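Local coordinates for probable transcriptional regulator, LysR family protein (Rhodococcus sp., PDB 2QL3) that is probably a DNA-binding transcription factor of the LysR family, represented here by its C-terminal substrate-binding (effector) domain rather than its helix-turn-helix domain, at residues Gln70-Met75 with Val184-His189; Leu83-Pro88 with Gly166-Val171; Val107-Pro112 with Ala136-Ala141. All coordinates share one frame; numbering follows the deposited sequence.

Interaction 1 of 3, residues Gln70-Met75 with Val184-His189; sequences QTVPLM and VVVAWH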
loop_
_atom_site.group_PDB
_atom_site.type_symbol
_atom_site.label_atom_id
_atom_site.label_comp_id
_atom_site.label_asym_id
_atom_site.label_seq_id
_atom_site.Cartn_x
_atom_site.Cartn_y
_atom_site.Cartn_z
ATOM N N GLN A 70 21.100 10.887 -13.919
ATOM C CA GLN A 70 21.157 12.241 -13.407
ATOM C C GLN A 70 20.033 12.304 -12.376
ATOM O O GLN A 70 18.985 11.678 -12.568
ATOM C CB GLN A 70 20.868 13.191 -14.556
ATOM C CG GLN A 70 21.958 13.240 -15.611
ATOM C CD GLN A 70 23.068 14.198 -15.209
ATOM O OE1 GLN A 70 22.974 15.409 -15.449
ATOM N NE2 GLN A 70 24.121 13.671 -14.596
ATOM N N THR A 71 20.252 13.017 -11.285
ATOM C CA THR A 71 19.251 13.122 -10.217
ATOM C C THR A 71 19.216 14.577 -9.711
ATOM O O THR A 71 20.195 15.288 -9.847
ATOM C CB THR A 71 19.545 12.203 -8.997
ATOM O OG1 THR A 71 20.776 12.600 -8.396
ATOM C CG2 THR A 71 19.590 10.682 -9.365
ATOM N N VAL A 72 18.090 15.003 -9.138
ATOM C CA VAL A 72 17.985 16.310 -8.492
ATOM C C VAL A 72 17.149 16.053 -7.219
ATOM O O VAL A 72 16.049 15.512 -7.304
ATOM C CB VAL A 72 17.267 17.371 -9.410
ATOM C CG1 VAL A 72 16.811 18.572 -8.589
ATOM C CG2 VAL A 72 18.169 17.912 -10.516
ATOM N N PRO A 73 17.660 16.459 -6.037
ATOM C CA PRO A 73 16.941 16.175 -4.810
ATOM C C PRO A 73 15.651 16.967 -4.629
ATOM O O PRO A 73 15.577 18.142 -4.948
ATOM C CB PRO A 73 17.962 16.454 -3.714
ATOM C CG PRO A 73 18.868 17.467 -4.287
ATOM C CD PRO A 73 18.919 17.191 -5.793
ATOM N N LEU A 74 14.608 16.293 -4.167
ATOM C CA LEU A 74 13.305 16.928 -4.013
ATOM C C LEU A 74 13.122 17.231 -2.526
ATOM O O LEU A 74 12.584 18.275 -2.124
ATOM C CB LEU A 74 12.247 15.952 -4.505
ATOM C CG LEU A 74 11.694 15.943 -5.937
ATOM C CD1 LEU A 74 12.590 16.545 -6.916
ATOM C CD2 LEU A 74 11.377 14.531 -6.319
HETATM N N MSE A 75 13.619 16.309 -1.714
HETATM C CA MSE A 75 13.476 16.356 -0.271
HETATM C C MSE A 75 14.399 15.285 0.309
HETATM O O MSE A 75 14.875 14.422 -0.423
HETATM C CB MSE A 75 12.031 16.166 0.211
HETATM C CG MSE A 75 11.163 15.058 -0.466
HETATM SE SE MSE A 75 10.482 13.891 0.904
HETATM C CE MSE A 75 8.998 14.962 1.655
ATOM N N VAL A 184 14.992 11.791 -1.528
ATOM C CA VAL A 184 14.102 11.505 -2.601
ATOM C C VAL A 184 14.508 12.433 -3.761
ATOM O O VAL A 184 14.616 13.679 -3.609
ATOM C CB VAL A 184 12.679 11.735 -2.157
ATOM C CG1 VAL A 184 11.654 11.375 -3.288
ATOM C CG2 VAL A 184 12.383 10.886 -0.901
ATOM N N VAL A 185 14.750 11.813 -4.920
ATOM C CA VAL A 185 15.179 12.517 -6.129
ATOM C C VAL A 185 14.192 12.366 -7.312
ATOM O O VAL A 185 13.439 11.397 -7.373
ATOM C CB VAL A 185 16.584 12.042 -6.550
ATOM C CG1 VAL A 185 17.622 12.328 -5.403
ATOM C CG2 VAL A 185 16.586 10.509 -6.947
ATOM N N VAL A 186 14.178 13.357 -8.204
ATOM C CA VAL A 186 13.760 13.140 -9.622
ATOM C C VAL A 186 14.969 12.646 -10.446
ATOM O O VAL A 186 16.070 13.194 -10.338
ATOM C CB VAL A 186 13.063 14.372 -10.269
ATOM C CG1 VAL A 186 14.026 15.618 -10.409
ATOM C CG2 VAL A 186 12.436 13.995 -11.651
ATOM N N ALA A 187 14.800 11.573 -11.204
ATOM C CA ALA A 187 15.934 10.993 -11.930
ATOM C C ALA A 187 15.639 10.751 -13.395
ATOM O O ALA A 187 14.490 10.591 -13.797
ATOM C CB ALA A 187 16.397 9.660 -11.220
ATOM N N TRP A 188 16.672 10.790 -14.213
ATOM C CA TRP A 188 16.549 10.442 -15.621
ATOM C C TRP A 188 17.898 9.945 -16.083
ATOM O O TRP A 188 18.887 10.179 -15.439
ATOM C CB TRP A 188 16.095 11.625 -16.473
ATOM C CG TRP A 188 17.056 12.788 -16.503
ATOM C CD1 TRP A 188 17.991 13.053 -17.449
ATOM C CD2 TRP A 188 17.185 13.811 -15.504
ATOM N NE1 TRP A 188 18.703 14.208 -17.121
ATOM C CE2 TRP A 188 18.225 14.693 -15.935
ATOM C CE3 TRP A 188 16.516 14.077 -14.294
ATOM C CZ2 TRP A 188 18.586 15.836 -15.217
ATOM C CZ3 TRP A 188 16.879 15.204 -13.562
ATOM C CH2 TRP A 188 17.922 16.070 -14.024
ATOM N N HIS A 189 17.941 9.274 -17.212
ATOM C CA HIS A 189 19.184 8.652 -17.669
ATOM C C HIS A 189 20.094 9.679 -18.391
ATOM O O HIS A 189 19.633 10.393 -19.269
ATOM C CB HIS A 189 18.749 7.502 -18.579
ATOM C CG HIS A 189 19.802 6.479 -18.849
ATOM N ND1 HIS A 189 20.887 6.725 -19.664
ATOM C CD2 HIS A 189 19.891 5.179 -18.480
ATOM C CE1 HIS A 189 21.611 5.621 -19.771
ATOM N NE2 HIS A 189 21.025 4.663 -19.068
#

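Interaction 2 of 3, residues Leu83-Pro88 with Gly166-Val171; sequences LGAEHP and GLPVVV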
loop_
_atom_site.group_PDB
_atom_site.type_symbol
_atom_site.label_atom_id
_atom_site.label_comp_id
_atom_site.label_asym_id
_atom_site.label_seq_id
_atom_site.Cartn_x
_atom_site.Cartn_y
_atom_site.Cartn_z
ATOM N N LEU A 83 6.258 2.892 16.431
ATOM C CA LEU A 83 5.809 2.017 17.528
ATOM C C LEU A 83 4.287 2.097 17.638
ATOM O O LEU A 83 3.647 3.094 17.204
ATOM C CB LEU A 83 6.318 2.555 18.855
ATOM C CG LEU A 83 7.733 2.241 19.354
ATOM C CD1 LEU A 83 8.621 1.483 18.370
ATOM C CD2 LEU A 83 8.391 3.443 20.031
ATOM N N GLY A 84 3.712 1.037 18.190
ATOM C CA GLY A 84 2.327 1.044 18.616
ATOM C C GLY A 84 2.273 1.737 19.969
ATOM O O GLY A 84 3.278 1.786 20.695
ATOM N N ALA A 85 1.100 2.268 20.292
ATOM C CA ALA A 85 0.900 3.092 21.486
ATOM C C ALA A 85 1.119 2.336 22.807
ATOM O O ALA A 85 1.433 2.959 23.815
ATOM C CB ALA A 85 -0.478 3.717 21.471
ATOM N N GLU A 86 0.946 1.011 22.771
ATOM C CA GLU A 86 1.138 0.125 23.930
ATOM C C GLU A 86 2.551 -0.483 23.955
ATOM O O GLU A 86 2.872 -1.296 24.845
ATOM C CB GLU A 86 0.094 -1.003 23.893
ATOM C CG GLU A 86 -1.328 -0.505 24.103
ATOM C CD GLU A 86 -2.383 -1.593 23.934
ATOM O OE1 GLU A 86 -2.045 -2.791 23.927
ATOM O OE2 GLU A 86 -3.567 -1.258 23.811
ATOM N N HIS A 87 3.378 -0.119 22.976
ATOM C CA HIS A 87 4.725 -0.643 22.913
ATOM C C HIS A 87 5.557 -0.288 24.162
ATOM O O HIS A 87 5.535 0.863 24.622
ATOM C CB HIS A 87 5.437 -0.195 21.649
ATOM C CG HIS A 87 6.726 -0.912 21.402
ATOM N ND1 HIS A 87 6.839 -1.933 20.481
ATOM C CD2 HIS A 87 7.951 -0.769 21.958
ATOM C CE1 HIS A 87 8.075 -2.390 20.482
ATOM N NE2 HIS A 87 8.775 -1.687 21.355
ATOM N N PRO A 88 6.294 -1.281 24.710
ATOM C CA PRO A 88 7.235 -1.089 25.802
ATOM C C PRO A 88 7.997 0.246 25.664
ATOM O O PRO A 88 8.023 1.044 26.604
ATOM C CB PRO A 88 8.183 -2.272 25.626
ATOM C CG PRO A 88 7.276 -3.364 25.172
ATOM C CD PRO A 88 6.251 -2.693 24.282
ATOM N N GLY A 166 -7.765 2.583 12.300
ATOM C CA GLY A 166 -8.046 3.700 13.200
ATOM C C GLY A 166 -7.197 3.680 14.458
ATOM O O GLY A 166 -7.620 4.233 15.485
ATOM N N LEU A 167 -6.030 3.011 14.408
ATOM C CA LEU A 167 -5.143 2.983 15.565
ATOM C C LEU A 167 -4.005 3.979 15.419
ATOM O O LEU A 167 -3.618 4.288 14.286
ATOM C CB LEU A 167 -4.598 1.582 15.792
ATOM C CG LEU A 167 -5.625 0.594 16.287
ATOM C CD1 LEU A 167 -4.920 -0.692 16.592
ATOM C CD2 LEU A 167 -6.422 1.091 17.552
ATOM N N PRO A 168 -3.483 4.499 16.551
ATOM C CA PRO A 168 -2.416 5.486 16.381
ATOM C C PRO A 168 -1.086 4.781 16.239
ATOM O O PRO A 168 -0.913 3.594 16.565
ATOM C CB PRO A 168 -2.456 6.286 17.675
ATOM C CG PRO A 168 -2.826 5.252 18.698
ATOM C CD PRO A 168 -3.792 4.287 17.985
ATOM N N VAL A 169 -0.142 5.536 15.739
ATOM C CA VAL A 169 1.179 5.046 15.602
ATOM C C VAL A 169 2.036 6.133 16.260
ATOM O O VAL A 169 1.668 7.320 16.265
ATOM C CB VAL A 169 1.366 4.841 14.100
ATOM C CG1 VAL A 169 2.245 5.859 13.470
ATOM C CG2 VAL A 169 1.534 3.346 13.752
ATOM N N VAL A 170 3.162 5.727 16.835
ATOM C CA VAL A 170 4.017 6.618 17.583
ATOM C C VAL A 170 5.383 6.599 16.925
ATOM O O VAL A 170 6.078 5.567 16.896
ATOM C CB VAL A 170 4.149 6.213 19.073
ATOM C CG1 VAL A 170 5.116 7.225 19.827
ATOM C CG2 VAL A 170 2.752 6.096 19.756
ATOM N N VAL A 171 5.754 7.771 16.411
ATOM C CA VAL A 171 6.881 7.938 15.491
ATOM C C VAL A 171 7.968 8.562 16.323
ATOM O O VAL A 171 7.755 9.564 17.005
ATOM C CB VAL A 171 6.436 8.838 14.269
ATOM C CG1 VAL A 171 7.581 9.287 13.463
ATOM C CG2 VAL A 171 5.428 8.077 13.381
HETATM O O HOH W 1 -1.344 1.838 18.612
#

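Interaction 3 of 3, residues Val107-Pro112 with Ala136-Ala141; sequences VLLDAP and ANFETA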
loop_
_atom_site.group_PDB
_atom_site.type_symbol
_atom_site.label_atom_id
_atom_site.label_comp_id
_atom_site.label_asym_id
_atom_site.label_seq_id
_atom_site.Cartn_x
_atom_site.Cartn_y
_atom_site.Cartn_z
ATOM N N VAL A 107 8.569 -5.586 12.558
ATOM C CA VAL A 107 7.748 -5.690 11.341
ATOM C C VAL A 107 8.620 -5.009 10.277
ATOM O O VAL A 107 8.929 -3.814 10.390
ATOM C CB VAL A 107 6.383 -4.920 11.456
ATOM C CG1 VAL A 107 5.616 -4.950 10.138
ATOM C CG2 VAL A 107 5.512 -5.511 12.525
ATOM N N LEU A 108 9.090 -5.791 9.312
ATOM C CA LEU A 108 10.011 -5.320 8.280
ATOM C C LEU A 108 9.259 -4.961 6.992
ATOM O O LEU A 108 8.505 -5.776 6.433
ATOM C CB LEU A 108 11.068 -6.394 8.000
ATOM C CG LEU A 108 11.994 -6.198 6.821
ATOM C CD1 LEU A 108 12.990 -5.169 7.180
ATOM C CD2 LEU A 108 12.745 -7.481 6.397
ATOM N N LEU A 109 9.445 -3.725 6.539
ATOM C CA LEU A 109 9.002 -3.348 5.199
ATOM C C LEU A 109 10.035 -3.874 4.184
ATOM O O LEU A 109 11.166 -3.431 4.146
ATOM C CB LEU A 109 8.850 -1.825 5.085
ATOM C CG LEU A 109 8.311 -1.396 3.685
ATOM C CD1 LEU A 109 6.895 -1.976 3.465
ATOM C CD2 LEU A 109 8.314 0.084 3.508
ATOM N N ASP A 110 9.673 -4.900 3.426
ATOM C CA ASP A 110 10.645 -5.453 2.512
ATOM C C ASP A 110 10.298 -4.883 1.141
ATOM O O ASP A 110 9.572 -5.513 0.382
ATOM C CB ASP A 110 10.561 -6.970 2.479
ATOM C CG ASP A 110 11.635 -7.601 1.550
ATOM O OD1 ASP A 110 12.355 -6.874 0.777
ATOM O OD2 ASP A 110 11.754 -8.837 1.592
ATOM N N ALA A 111 10.769 -3.679 0.848
ATOM C CA ALA A 111 10.461 -3.068 -0.453
ATOM C C ALA A 111 11.734 -2.422 -0.946
ATOM O O ALA A 111 11.912 -1.221 -0.732
ATOM C CB ALA A 111 9.302 -2.036 -0.334
ATOM N N PRO A 112 12.631 -3.215 -1.618
ATOM C CA PRO A 112 13.911 -2.625 -2.033
ATOM C C PRO A 112 13.701 -1.265 -2.754
ATOM O O PRO A 112 12.747 -1.118 -3.578
ATOM C CB PRO A 112 14.542 -3.700 -2.927
ATOM C CG PRO A 112 13.906 -5.014 -2.474
ATOM C CD PRO A 112 12.504 -4.646 -1.987
ATOM N N ALA A 136 5.713 -6.094 1.762
ATOM C CA ALA A 136 6.165 -5.008 0.869
ATOM C C ALA A 136 5.198 -3.801 0.854
ATOM O O ALA A 136 5.445 -2.794 0.171
ATOM C CB ALA A 136 6.432 -5.539 -0.577
ATOM N N ASN A 137 4.140 -3.889 1.662
ATOM C CA ASN A 137 3.081 -2.885 1.695
ATOM C C ASN A 137 3.276 -1.888 2.843
ATOM O O ASN A 137 3.300 -2.270 3.969
ATOM C CB ASN A 137 1.735 -3.553 1.829
ATOM C CG ASN A 137 0.574 -2.574 1.579
ATOM O OD1 ASN A 137 0.756 -1.516 0.955
ATOM N ND2 ASN A 137 -0.604 -2.921 2.054
ATOM N N PHE A 138 3.437 -0.616 2.536
ATOM C CA PHE A 138 3.758 0.396 3.552
ATOM C C PHE A 138 2.709 0.452 4.633
ATOM O O PHE A 138 3.038 0.522 5.807
ATOM C CB PHE A 138 3.912 1.753 2.866
ATOM C CG PHE A 138 4.568 2.809 3.657
ATOM C CD1 PHE A 138 5.925 3.070 3.493
ATOM C CD2 PHE A 138 3.819 3.676 4.434
ATOM C CE1 PHE A 138 6.568 4.138 4.189
ATOM C CE2 PHE A 138 4.448 4.718 5.123
ATOM C CZ PHE A 138 5.817 4.936 5.018
ATOM N N GLU A 139 1.450 0.459 4.234
ATOM C CA GLU A 139 0.372 0.552 5.221
ATOM C C GLU A 139 0.236 -0.720 6.029
ATOM O O GLU A 139 -0.151 -0.664 7.193
ATOM C CB GLU A 139 -0.962 0.865 4.580
ATOM C CG GLU A 139 -2.079 1.136 5.618
ATOM C CD GLU A 139 -1.767 2.289 6.600
ATOM O OE1 GLU A 139 -2.431 2.369 7.655
ATOM O OE2 GLU A 139 -0.852 3.117 6.342
ATOM N N THR A 140 0.548 -1.868 5.432
ATOM C CA THR A 140 0.551 -3.069 6.221
ATOM C C THR A 140 1.579 -2.962 7.363
ATOM O O THR A 140 1.300 -3.378 8.496
ATOM C CB THR A 140 0.765 -4.326 5.364
ATOM O OG1 THR A 140 -0.302 -4.420 4.399
ATOM C CG2 THR A 140 0.806 -5.591 6.261
ATOM N N ALA A 141 2.743 -2.373 7.086
ATOM C CA ALA A 141 3.753 -2.219 8.113
ATOM C C ALA A 141 3.216 -1.317 9.212
ATOM O O ALA A 141 3.335 -1.648 10.363
ATOM C CB ALA A 141 5.051 -1.645 7.549
#

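Interaction 1 of 3, residues Gln70-Met75 with Val184-His189
A classic beta bulge breaks the antiparallel pairing of 70-75 with 184-189: Leu74 and Met75 both face Val184. Val184 O accepts Leu74 N at 2.7 Å along an almost straight N-H path (170°). Met75 N makes a weak bond to Val184 O, at 3.4 Å. Val184 N answers by donating to Met75 O at 2.9 Å. Before the bulge the register is regular, with Gln70-Trp188 and Val72-Val186 as hydrogen-bonded pairs. Pro73 stands opposite Val185 in a non-hydrogen-bonded pair, where its missing N-H costs no bond between these strands.

The side chains of Gln70, Val72, Val186 and Trp188 share one face of the sheet. Trp188 holds CG between its backbone N and carbonyl carbon (chi1 63°), and this turns the indole back over the neighbouring strand. Gln70 CB lies over one face of the indole, 3.6 Å from the centroid of the five-membered ring, as a CH-pi contact. The Gln70 amide stands nearly upright to the ring (86°). Val72 CG2 meets the ring edge, 4.0 Å from Trp188 CH2. Leu74 crosses Val186 at about a right angle, with Leu74 CD1 3.9 Å from Val186 CG1. Helix 196-205 adds Ile202 against Trp188 and Val205 against Leu74.

Backbone bonds thus fix the register, while aliphatic and CH-pi contacts line the face shared by Gln70, Val72, Val186 and Trp188; the bulge lets one carbonyl serve two N-H groups.

Interaction 2 of 3, residues Leu83-Pro88 with Gly166-Val171
Val170 and Leu83 form a hydrogen-bonded antiparallel pair between 166-171 and 83-88. Leu83 N donates to Val170 O, and Val170 N donates to Leu83 O, each at 2.7 Å. The N-H angles are 157° and 158°, so the two bonds are evenly matched.

The Val170 side chain begins beside this pair. Val170 CB is 3.7 Å from Leu83 O and 4.3 Å from Leu83 CB. From there it branches. CG1 is anti to the backbone N (chi1 179°), and this leaves CG2 beside that nitrogen. CG2 is the branch that reaches across. Val170 CG2 lies 3.9 Å from Ala85 CA and close to Leu83 O as well.

Beyond Gly84 the two segments part. Ala85 CB still touches the Pro168 ring at CG, 3.9 Å away. A water bridges the backbones here, in place of a direct bond between Ala85 N and Pro168 O. It accepts from Ala85 N at 3.0 Å and donates to Pro168 O at 2.7 Å. The chain 84-87 then makes a type I beta turn, closed by His87 N to Gly84 O.

The pair sits at the end of strand 69-84. This antiparallel bridge joins strand 169-173 to that far end, within the mixed sheet that also holds strands 57-61 and 182-189. Leu83 also touches Trp151 in a loop. Val171 touches Met80 and Val82 of strand 69-84. Val169 rests on Val82 too and on Arg142 of helix 138-147, while Leu167 reaches Arg147 of the same helix.

Interaction 3 of 3, residues Val107-Pro112 with Ala136-Ala141
The Phe138 ring and the Leu109 side chain approach obliquely, with Leu109 CD2 3.8 Å from Phe138 CD1. The same ring touches Leu154 of strand 152-154 and the loop residues Ala14, Gln156 and Pro158. The other flat group is the Asn137 amide at the N-cap. Asn137 ND2 donates to Thr140 OG1 at 2.8 Å, with the hydroxyl 29° out of the amide plane.

Leu109 makes the largest share of the contact. With chi1 at -177°, Leu109 extends away from its backbone N, and its two methyls divide. CD2 goes to Phe138, while Leu109 CD1 lies 3.6 Å from both Ala136 C and Asn137 O, against the start of the helix. Val107 CG1 packs on Ala141 CA at 3.9 Å. Asp110 O comes within 3.3 Å of Ala136 CB. The Asp110 carboxylate turns to other partners, Thr115 and Arg134.

Thr140 OG1 is hydrogen-bonded to Glu40 OE2 of the second subunit, so this helix start also joins the dimer contact. Strands 106-109 and 131-135 are parallel neighbours joined through helix 114-125. This is a beta-alpha-beta crossover, with the next helix packed against its strands, as in the Rossmann-like subdomains of LysR effector domains.

From the N terminus, the chain first builds strands 5-11, 34-40 and 57-61, then enters the long strand 69-84. Its early part joins interaction 1 and its far end joins interaction 2, with centres about 33 Å apart. Interaction 3 follows, closing a short loop. Interaction 2 closes next, when 166-171 returns to 83-88, and encloses interaction 3. Interaction 1 closes last and encloses both; none cross. Strand 69-84 thus spans the domain. Interaction 1 ties it to the part holding strand 57-61 and helix 196-205. In the other part, on the opposite side of the chain's centre, interaction 2 ties its far end to strand 169-173 and interaction 3 joins strand 106-109 to helix 138-147.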